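Long-range contacts in imelysin-like protein (Psychrobacter arcticus, PDB 3PF0), which is of unknown function but belongs to the imelysin-like (peptidase M75) family and has been named a putative metalloendopeptidase: residues A[64-69]-A[112-117]; A[75-80]-A[96-101]; A[52-57]-A[286-291]. All coordinates share one frame; numbering follows the deposited sequence.

How the contacts relate
Helix 48-84 is common to all three contacts, each time at a different point along its length. Nearest the N terminus, residues 52-57 meet 286-291 in contact 3, which closes a loop of 228 residues, mostly helical, and joins the start of the long helix to the short helix 286-292. Contact 1 (64-69 with 112-117) is nested inside that loop, closes one of 42 residues and brings the turn at the end of helix 92-112 against the middle of helix 48-84. Contact 2 (75-80 with 96-101) is nested deeper still, closing a loop of 15 residues within an antiparallel helical hairpin. Centres of contacts 1 and 3 lie about 18 Å apart, those of contacts 2 and 3 about 36 Å.

Contact 1. Residues A[64-69]-A[112-117]; sequences IPAYAD and AEMVNF
A type I beta turn from Ala112 to Val115 ends helix 92-112, and its inner side chains pack on the middle of helix 48-84 in this all-helical imelysin-like fold. Ala66 and Ala112 face each other, and their small side chains let the CA atoms come within 4.9 Å. The CB methyl of Ala66 also meets CE of the selenomethionine Met114 at 3.5 Å, tighter than usual for two carbons. The chain of Met114 bends at chi3 (119°), which turns this methyl back toward the helix. Tyr67 reaches the turn on a longer arm: CG lies anti to the carbonyl carbon (chi1 -74°), and the ring passes obliquely by Ala112, with CE1 3.9 Å from CB of Ala112. The side chains of Tyr67 and Val115 cross at about a right angle, which leaves OH of Tyr67 3.6 Å from Val115 CG1. No direct hydrogen bond joins the segments; water does so instead. One water donates to Tyr67 OH and to Phe117 O, while a second accepts from Tyr67 OH at 2.6 Å and donates to the carbonyl oxygens of Ala112 and Val115. The buried phenol is thus held at both its donor and acceptor sides. Helix 183-214 covers Tyr67 through Ile203 and Trp207, whereas helix 225-250 receives Met114 on Trp230, and its Ser233 OG bonds Met114 O in the turn and Asn116 N just after it.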
loop_
_atom_site.group_PDB
_atom_site.type_symbol
_atom_site.label_atom_id
_atom_site.label_comp_id
_atom_site.label_asym_id
_atom_site.label_seq_id
_atom_site.Cartn_x
_atom_site.Cartn_y
_atom_site.Cartn_z
ATOM N N ILE A 64 -2.750 -0.340 12.869
ATOM C CA ILE A 64 -3.391 0.906 13.305
ATOM C C ILE A 64 -2.469 2.116 12.974
ATOM O O ILE A 64 -2.984 3.026 12.325
ATOM C CB ILE A 64 -3.863 0.858 14.794
ATOM C CG1 ILE A 64 -5.002 -0.187 14.954
ATOM C CG2 ILE A 64 -4.317 2.242 15.290
ATOM C CD1 ILE A 64 -5.250 -0.739 16.378
ATOM N N PRO A 65 -1.133 2.120 13.269
ATOM C CA PRO A 65 -0.300 3.281 12.890
ATOM C C PRO A 65 -0.236 3.539 11.384
ATOM O O PRO A 65 -0.225 4.706 10.991
ATOM C CB PRO A 65 1.087 2.917 13.439
ATOM C CG PRO A 65 0.799 2.009 14.569
ATOM C CD PRO A 65 -0.338 1.160 14.065
ATOM N N ALA A 66 -0.230 2.474 10.544
ATOM C CA ALA A 66 -0.191 2.625 9.088
ATOM C C ALA A 66 -1.452 3.311 8.588
ATOM O O ALA A 66 -1.360 4.227 7.774
ATOM C CB ALA A 66 -0.022 1.282 8.411
ATOM N N TYR A 67 -2.623 2.906 9.105
ATOM C CA TYR A 67 -3.878 3.530 8.712
ATOM C C TYR A 67 -3.961 4.960 9.254
ATOM O O TYR A 67 -4.409 5.850 8.528
ATOM C CB TYR A 67 -5.090 2.688 9.165
ATOM C CG TYR A 67 -5.307 1.437 8.338
ATOM C CD1 TYR A 67 -5.436 1.504 6.951
ATOM C CD2 TYR A 67 -5.457 0.193 8.948
ATOM C CE1 TYR A 67 -5.632 0.354 6.185
ATOM C CE2 TYR A 67 -5.665 -0.962 8.193
ATOM C CZ TYR A 67 -5.755 -0.877 6.811
ATOM O OH TYR A 67 -6.004 -2.007 6.067
ATOM N N ALA A 68 -3.494 5.189 10.496
ATOM C CA ALA A 68 -3.491 6.518 11.120
ATOM C C ALA A 68 -2.609 7.486 10.320
ATOM O O ALA A 68 -3.016 8.625 10.084
ATOM C CB ALA A 68 -3.014 6.433 12.570
ATOM N N ASP A 69 -1.437 7.005 9.852
ATOM C CA ASP A 69 -0.514 7.789 9.050
ATOM C C ASP A 69 -1.109 8.127 7.688
ATOM O O ASP A 69 -1.031 9.284 7.292
ATOM C CB ASP A 69 0.841 7.092 8.877
ATOM C CG ASP A 69 1.867 8.001 8.226
ATOM O OD1 ASP A 69 1.989 9.173 8.663
ATOM O OD2 ASP A 69 2.536 7.552 7.268
ATOM N N ALA A 112 0.220 0.769 4.260
ATOM C CA ALA A 112 -1.038 0.249 4.841
ATOM C C ALA A 112 -1.610 -0.947 4.038
ATOM O O ALA A 112 -2.369 -1.757 4.586
ATOM C CB ALA A 112 -2.083 1.362 4.931
ATOM N N GLU A 113 -1.206 -1.082 2.756
ATOM C CA GLU A 113 -1.648 -2.176 1.879
ATOM C C GLU A 113 -1.059 -3.549 2.297
ATOM O O GLU A 113 -1.421 -4.569 1.707
ATOM C CB GLU A 113 -1.310 -1.867 0.417
ATOM C CG GLU A 113 -2.363 -0.990 -0.236
ATOM C CD GLU A 113 -2.122 -0.625 -1.686
ATOM O OE1 GLU A 113 -0.953 -0.666 -2.127
ATOM O OE2 GLU A 113 -3.096 -0.241 -2.368
HETATM N N MSE A 114 -0.203 -3.578 3.341
HETATM C CA MSE A 114 0.347 -4.812 3.921
HETATM C C MSE A 114 -0.810 -5.685 4.464
HETATM O O MSE A 114 -0.638 -6.885 4.625
HETATM C CB MSE A 114 1.367 -4.486 5.037
HETATM C CG MSE A 114 0.726 -3.935 6.310
HETATM SE SE MSE A 114 1.962 -3.585 7.766
HETATM C CE MSE A 114 1.672 -1.707 7.938
ATOM N N VAL A 115 -1.965 -5.047 4.773
ATOM C CA VAL A 115 -3.220 -5.652 5.234
ATOM C C VAL A 115 -4.161 -5.681 4.013
ATOM O O VAL A 115 -4.434 -4.633 3.427
ATOM C CB VAL A 115 -3.814 -4.882 6.455
ATOM C CG1 VAL A 115 -5.204 -5.389 6.830
ATOM C CG2 VAL A 115 -2.881 -4.966 7.654
ATOM N N ASN A 116 -4.597 -6.876 3.598
ATOM C CA ASN A 116 -5.475 -7.051 2.432
ATOM C C ASN A 116 -6.860 -7.589 2.863
ATOM O O ASN A 116 -7.623 -8.089 2.037
ATOM C CB ASN A 116 -4.809 -7.999 1.411
ATOM C CG ASN A 116 -4.719 -9.442 1.861
ATOM O OD1 ASN A 116 -4.825 -9.763 3.056
ATOM N ND2 ASN A 116 -4.578 -10.354 0.904
ATOM N N PHE A 117 -7.182 -7.463 4.152
ATOM C CA PHE A 117 -8.432 -7.961 4.711
ATOM C C PHE A 117 -9.022 -6.957 5.684
ATOM O O PHE A 117 -8.368 -5.980 6.036
ATOM C CB PHE A 117 -8.171 -9.314 5.416
ATOM C CG PHE A 117 -7.182 -9.252 6.559
ATOM C CD1 PHE A 117 -5.813 -9.326 6.323
ATOM C CD2 PHE A 117 -7.622 -9.155 7.878
ATOM C CE1 PHE A 117 -4.899 -9.255 7.381
ATOM C CE2 PHE A 117 -6.708 -9.090 8.935
ATOM C CZ PHE A 117 -5.354 -9.152 8.681
HETATM O O HOH W 1 -8.165 -3.408 6.888
HETATM O O HOH W 2 -5.166 -1.974 3.640
#

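Contact 2. Residues A[75-80]-A[96-101]; sequences DLLHDL and QALRDQ
Leu98 meets Leu80 through one methyl, its CD2 lying 3.8 Å from Leu80 CB. Its backbone also takes part: the carbonyl oxygen O of Leu98 sits 3.4 Å from CD1 of Leu77, a van der Waals touch of a methyl on a backbone oxygen. The two segments run nearly antiparallel, at 168°, with axes 9.7 Å apart; they are the facing arms of a helical hairpin formed by helices 48-84 and 92-112, and the contact between them is made without a hydrogen bond. Further along, Gln101 is the residue of its segment with the most surface buried by the opposite helix segment. With CG anti to the backbone N (chi1 -172°), its chain slides past Leu77 in the opposite direction, and CG comes 3.8 Å from Leu77 CA. A bend at chi2 (43°) then carries the amide across Leu76 at about a right angle, where OE1 lies 3.5 Å from Leu76 CD2. The nitrogen NE2 has its polar partner just outside, in the backbone oxygen of Gln73, one turn before Leu77, which probably sets the turn of the amide. Leu77 and Leu98 also touch helix 167-176, through Leu171 and Leu175 respectively.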
loop_
_atom_site.group_PDB
_atom_site.type_symbol
_atom_site.label_atom_id
_atom_site.label_comp_id
_atom_site.label_asym_id
_atom_site.label_seq_id
_atom_site.Cartn_x
_atom_site.Cartn_y
_atom_site.Cartn_z
ATOM N N ASP A 75 -5.246 14.233 5.335
ATOM C CA ASP A 75 -5.667 15.473 6.009
ATOM C C ASP A 75 -4.710 16.614 5.649
ATOM O O ASP A 75 -5.169 17.721 5.372
ATOM C CB ASP A 75 -5.689 15.308 7.544
ATOM C CG ASP A 75 -6.865 14.532 8.111
ATOM O OD1 ASP A 75 -7.755 14.135 7.322
ATOM O OD2 ASP A 75 -6.872 14.284 9.337
ATOM N N LEU A 76 -3.384 16.352 5.656
ATOM C CA LEU A 76 -2.419 17.395 5.296
ATOM C C LEU A 76 -2.577 17.784 3.815
ATOM O O LEU A 76 -2.493 18.976 3.506
ATOM C CB LEU A 76 -0.957 17.025 5.627
ATOM C CG LEU A 76 0.141 18.085 5.238
ATOM C CD1 LEU A 76 -0.152 19.488 5.812
ATOM C CD2 LEU A 76 1.518 17.618 5.625
ATOM N N LEU A 77 -2.867 16.808 2.920
ATOM C CA LEU A 77 -3.088 17.101 1.506
ATOM C C LEU A 77 -4.323 17.982 1.358
ATOM O O LEU A 77 -4.259 18.993 0.660
ATOM C CB LEU A 77 -3.220 15.816 0.646
ATOM C CG LEU A 77 -3.411 16.022 -0.887
ATOM C CD1 LEU A 77 -2.229 16.795 -1.521
ATOM C CD2 LEU A 77 -3.643 14.703 -1.600
ATOM N N HIS A 78 -5.441 17.611 2.045
ATOM C CA HIS A 78 -6.679 18.381 2.013
ATOM C C HIS A 78 -6.446 19.817 2.513
ATOM O O HIS A 78 -6.861 20.769 1.854
ATOM C CB HIS A 78 -7.812 17.711 2.836
ATOM C CG HIS A 78 -9.037 18.573 2.887
ATOM N ND1 HIS A 78 -9.965 18.570 1.848
ATOM C CD2 HIS A 78 -9.362 19.559 3.757
ATOM C CE1 HIS A 78 -10.849 19.510 2.154
ATOM N NE2 HIS A 78 -10.531 20.130 3.295
ATOM N N ASP A 79 -5.813 19.964 3.673
ATOM C CA ASP A 79 -5.594 21.268 4.291
ATOM C C ASP A 79 -4.721 22.179 3.413
ATOM O O ASP A 79 -5.046 23.367 3.290
ATOM C CB ASP A 79 -5.001 21.134 5.689
ATOM C CG ASP A 79 -5.191 22.395 6.496
ATOM O OD1 ASP A 79 -6.320 22.641 6.949
ATOM O OD2 ASP A 79 -4.243 23.186 6.582
ATOM N N LEU A 80 -3.665 21.616 2.767
ATOM C CA LEU A 80 -2.805 22.383 1.871
ATOM C C LEU A 80 -3.573 22.848 0.645
ATOM O O LEU A 80 -3.451 24.021 0.273
ATOM C CB LEU A 80 -1.547 21.600 1.456
ATOM C CG LEU A 80 -0.436 21.569 2.495
ATOM C CD1 LEU A 80 0.705 20.703 2.028
ATOM C CD2 LEU A 80 0.060 22.978 2.833
ATOM N N GLN A 96 3.561 22.337 -6.787
ATOM C CA GLN A 96 4.612 21.359 -6.484
ATOM C C GLN A 96 4.436 20.800 -5.061
ATOM O O GLN A 96 4.571 19.594 -4.869
ATOM C CB GLN A 96 6.025 21.936 -6.685
ATOM C CG GLN A 96 7.099 20.851 -6.929
ATOM C CD GLN A 96 6.721 19.820 -7.986
ATOM O OE1 GLN A 96 6.390 20.149 -9.142
ATOM N NE2 GLN A 96 6.743 18.543 -7.599
ATOM N N ALA A 97 4.085 21.664 -4.097
ATOM C CA ALA A 97 3.825 21.283 -2.712
ATOM C C ALA A 97 2.650 20.284 -2.650
ATOM O O ALA A 97 2.726 19.298 -1.915
ATOM C CB ALA A 97 3.527 22.523 -1.872
ATOM N N LEU A 98 1.602 20.501 -3.467
ATOM C CA LEU A 98 0.452 19.577 -3.530
ATOM C C LEU A 98 0.867 18.214 -4.113
ATOM O O LEU A 98 0.441 17.170 -3.617
ATOM C CB LEU A 98 -0.723 20.165 -4.332
ATOM C CG LEU A 98 -1.481 21.349 -3.705
ATOM C CD1 LEU A 98 -2.672 21.732 -4.546
ATOM C CD2 LEU A 98 -1.947 21.044 -2.294
ATOM N N ARG A 99 1.727 18.237 -5.129
ATOM C CA ARG A 99 2.250 17.033 -5.791
ATOM C C ARG A 99 3.169 16.243 -4.850
ATOM O O ARG A 99 3.074 15.020 -4.794
ATOM C CB ARG A 99 2.998 17.407 -7.074
ATOM C CG ARG A 99 2.061 17.817 -8.199
ATOM C CD ARG A 99 2.864 18.276 -9.390
ATOM N NE ARG A 99 2.009 18.619 -10.525
ATOM C CZ ARG A 99 2.469 18.977 -11.718
ATOM N NH1 ARG A 99 3.773 19.034 -11.943
ATOM N NH2 ARG A 99 1.626 19.265 -12.701
ATOM N N ASP A 100 4.029 16.948 -4.095
ATOM C CA ASP A 100 4.942 16.339 -3.131
ATOM C C ASP A 100 4.175 15.662 -2.005
ATOM O O ASP A 100 4.517 14.543 -1.641
ATOM C CB ASP A 100 5.907 17.392 -2.555
ATOM C CG ASP A 100 6.918 17.926 -3.553
ATOM O OD1 ASP A 100 7.008 17.366 -4.671
ATOM O OD2 ASP A 100 7.596 18.924 -3.228
ATOM N N GLN A 101 3.132 16.332 -1.471
ATOM C CA GLN A 101 2.295 15.803 -0.397
ATOM C C GLN A 101 1.449 14.616 -0.911
ATOM O O GLN A 101 1.218 13.671 -0.155
ATOM C CB GLN A 101 1.419 16.906 0.226
ATOM C CG GLN A 101 0.637 16.501 1.489
ATOM C CD GLN A 101 1.420 15.683 2.502
ATOM O OE1 GLN A 101 2.612 15.893 2.744
ATOM N NE2 GLN A 101 0.760 14.734 3.130
#

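Contact 3. Residues A[52-57]-A[286-291]; sequences KTYLTH and PVLTAI
Tyr54 holds CG anti to its own N (chi1 174°), which extends the ring toward helix 286-292, while His57 lays one face of its imidazole against Val287. The two methyls of Val287 divide the work. CG1 meets the edge of the Tyr54 ring near its plane, 3.7 Å from CD1 of that tyrosine. CG2 stands over the centre of the His57 ring, 4.0 Å from its centroid and only 9° off the normal, a CH-pi contact. These groups join two helices that run roughly antiparallel (155°) with axes 10.6 Å apart, linking the N-terminal part of helix 48-84 to a short helix more than 200 residues later. Beyond Val287, Leu288 CB lies 3.8 Å from CE1 of Tyr54, and Ile291 crosses the tyrosine at about a right angle to put CD1 3.9 Å from Tyr54 CB. The hydroxyl of Tyr54 is hydrogen-bonded to Trp230 NE1 on helix 225-250. Replacing Tyr54 by an alanine would probably open a gap beside Val287 and Leu288 and leave Trp230 NE1 without this partner. His57 is held at both nitrogens, ND1 by Asp61 and NE2 by Asp285, the residue just before Pro286, which fixes the rotation of the imidazole under Val287.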
loop_
_atom_site.group_PDB
_atom_site.type_symbol
_atom_site.label_atom_id
_atom_site.label_comp_id
_atom_site.label_asym_id
_atom_site.label_seq_id
_atom_site.Cartn_x
_atom_site.Cartn_y
_atom_site.Cartn_z
ATOM N N LYS A 52 -0.960 -14.520 20.912
ATOM C CA LYS A 52 -1.866 -13.435 21.305
ATOM C C LYS A 52 -1.091 -12.102 21.418
ATOM O O LYS A 52 -1.534 -11.093 20.860
ATOM C CB LYS A 52 -2.565 -13.782 22.634
ATOM C CG LYS A 52 -3.531 -12.721 23.150
ATOM C CD LYS A 52 -4.083 -13.095 24.514
ATOM C CE LYS A 52 -5.122 -12.123 25.001
ATOM N NZ LYS A 52 -5.567 -12.463 26.376
ATOM N N THR A 53 0.073 -12.126 22.108
ATOM C CA THR A 53 0.972 -10.983 22.338
ATOM C C THR A 53 1.502 -10.444 20.991
ATOM O O THR A 53 1.499 -9.224 20.793
ATOM C CB THR A 53 2.111 -11.400 23.301
ATOM O OG1 THR A 53 1.549 -11.779 24.563
ATOM C CG2 THR A 53 3.145 -10.299 23.525
ATOM N N TYR A 54 1.930 -11.341 20.071
ATOM C CA TYR A 54 2.450 -10.933 18.760
ATOM C C TYR A 54 1.360 -10.248 17.929
ATOM O O TYR A 54 1.607 -9.156 17.418
ATOM C CB TYR A 54 3.076 -12.114 17.993
ATOM C CG TYR A 54 3.501 -11.766 16.581
ATOM C CD1 TYR A 54 4.624 -10.976 16.343
ATOM C CD2 TYR A 54 2.783 -12.228 15.484
ATOM C CE1 TYR A 54 5.011 -10.640 15.045
ATOM C CE2 TYR A 54 3.155 -11.893 14.180
ATOM C CZ TYR A 54 4.273 -11.103 13.966
ATOM O OH TYR A 54 4.636 -10.781 12.683
ATOM N N LEU A 55 0.162 -10.866 17.827
ATOM C CA LEU A 55 -0.991 -10.341 17.078
ATOM C C LEU A 55 -1.474 -8.996 17.656
ATOM O O LEU A 55 -1.864 -8.121 16.889
ATOM C CB LEU A 55 -2.148 -11.360 17.046
ATOM C CG LEU A 55 -1.926 -12.653 16.230
ATOM C CD1 LEU A 55 -2.929 -13.707 16.617
ATOM C CD2 LEU A 55 -1.974 -12.399 14.714
ATOM N N THR A 56 -1.404 -8.817 18.989
ATOM C CA THR A 56 -1.761 -7.561 19.667
ATOM C C THR A 56 -0.732 -6.483 19.285
ATOM O O THR A 56 -1.111 -5.337 19.032
ATOM C CB THR A 56 -1.864 -7.780 21.187
ATOM O OG1 THR A 56 -2.850 -8.783 21.435
ATOM C CG2 THR A 56 -2.235 -6.516 21.947
ATOM N N HIS A 57 0.557 -6.870 19.209
ATOM C CA HIS A 57 1.656 -5.982 18.839
ATOM C C HIS A 57 1.530 -5.567 17.343
ATOM O O HIS A 57 1.798 -4.413 17.005
ATOM C CB HIS A 57 3.008 -6.663 19.160
ATOM C CG HIS A 57 4.127 -6.305 18.238
ATOM N ND1 HIS A 57 4.871 -5.159 18.423
ATOM C CD2 HIS A 57 4.598 -6.964 17.155
ATOM C CE1 HIS A 57 5.754 -5.144 17.441
ATOM N NE2 HIS A 57 5.629 -6.212 16.656
ATOM N N PRO A 286 11.850 -7.605 16.026
ATOM C CA PRO A 286 12.425 -8.440 17.103
ATOM C C PRO A 286 11.452 -9.441 17.735
ATOM O O PRO A 286 11.884 -10.521 18.132
ATOM C CB PRO A 286 12.872 -7.415 18.158
ATOM C CG PRO A 286 13.030 -6.149 17.426
ATOM C CD PRO A 286 12.030 -6.165 16.309
ATOM N N VAL A 287 10.153 -9.085 17.836
ATOM C CA VAL A 287 9.106 -9.936 18.412
ATOM C C VAL A 287 8.948 -11.202 17.548
ATOM O O VAL A 287 8.823 -12.297 18.092
ATOM C CB VAL A 287 7.766 -9.160 18.588
ATOM C CG1 VAL A 287 6.689 -10.024 19.247
ATOM C CG2 VAL A 287 7.980 -7.884 19.401
ATOM N N LEU A 288 9.008 -11.055 16.212
ATOM C CA LEU A 288 8.881 -12.180 15.293
ATOM C C LEU A 288 10.172 -13.000 15.215
ATOM O O LEU A 288 10.085 -14.228 15.156
ATOM C CB LEU A 288 8.460 -11.712 13.884
ATOM C CG LEU A 288 8.330 -12.802 12.811
ATOM C CD1 LEU A 288 7.296 -13.858 13.200
ATOM C CD2 LEU A 288 8.055 -12.193 11.440
ATOM N N THR A 289 11.354 -12.337 15.188
ATOM C CA THR A 289 12.658 -13.021 15.100
ATOM C C THR A 289 12.891 -13.899 16.343
ATOM O O THR A 289 13.560 -14.927 16.228
ATOM C CB THR A 289 13.819 -12.038 14.867
ATOM O OG1 THR A 289 13.896 -11.110 15.947
ATOM C CG2 THR A 289 13.715 -11.298 13.524
ATOM N N ALA A 290 12.303 -13.518 17.504
ATOM C CA ALA A 290 12.379 -14.283 18.754
ATOM C C ALA A 290 11.523 -15.556 18.660
ATOM O O ALA A 290 11.907 -16.594 19.206
ATOM C CB ALA A 290 11.932 -13.427 19.931
ATOM N N ILE A 291 10.371 -15.473 17.957
ATOM C CA ILE A 291 9.457 -16.598 17.724
ATOM C C ILE A 291 10.156 -17.615 16.793
ATOM O O ILE A 291 10.095 -18.820 17.045
ATOM C CB ILE A 291 8.089 -16.090 17.162
ATOM C CG1 ILE A 291 7.285 -15.365 18.262
ATOM C CG2 ILE A 291 7.260 -17.218 16.529
ATOM C CD1 ILE A 291 6.161 -14.419 17.777
#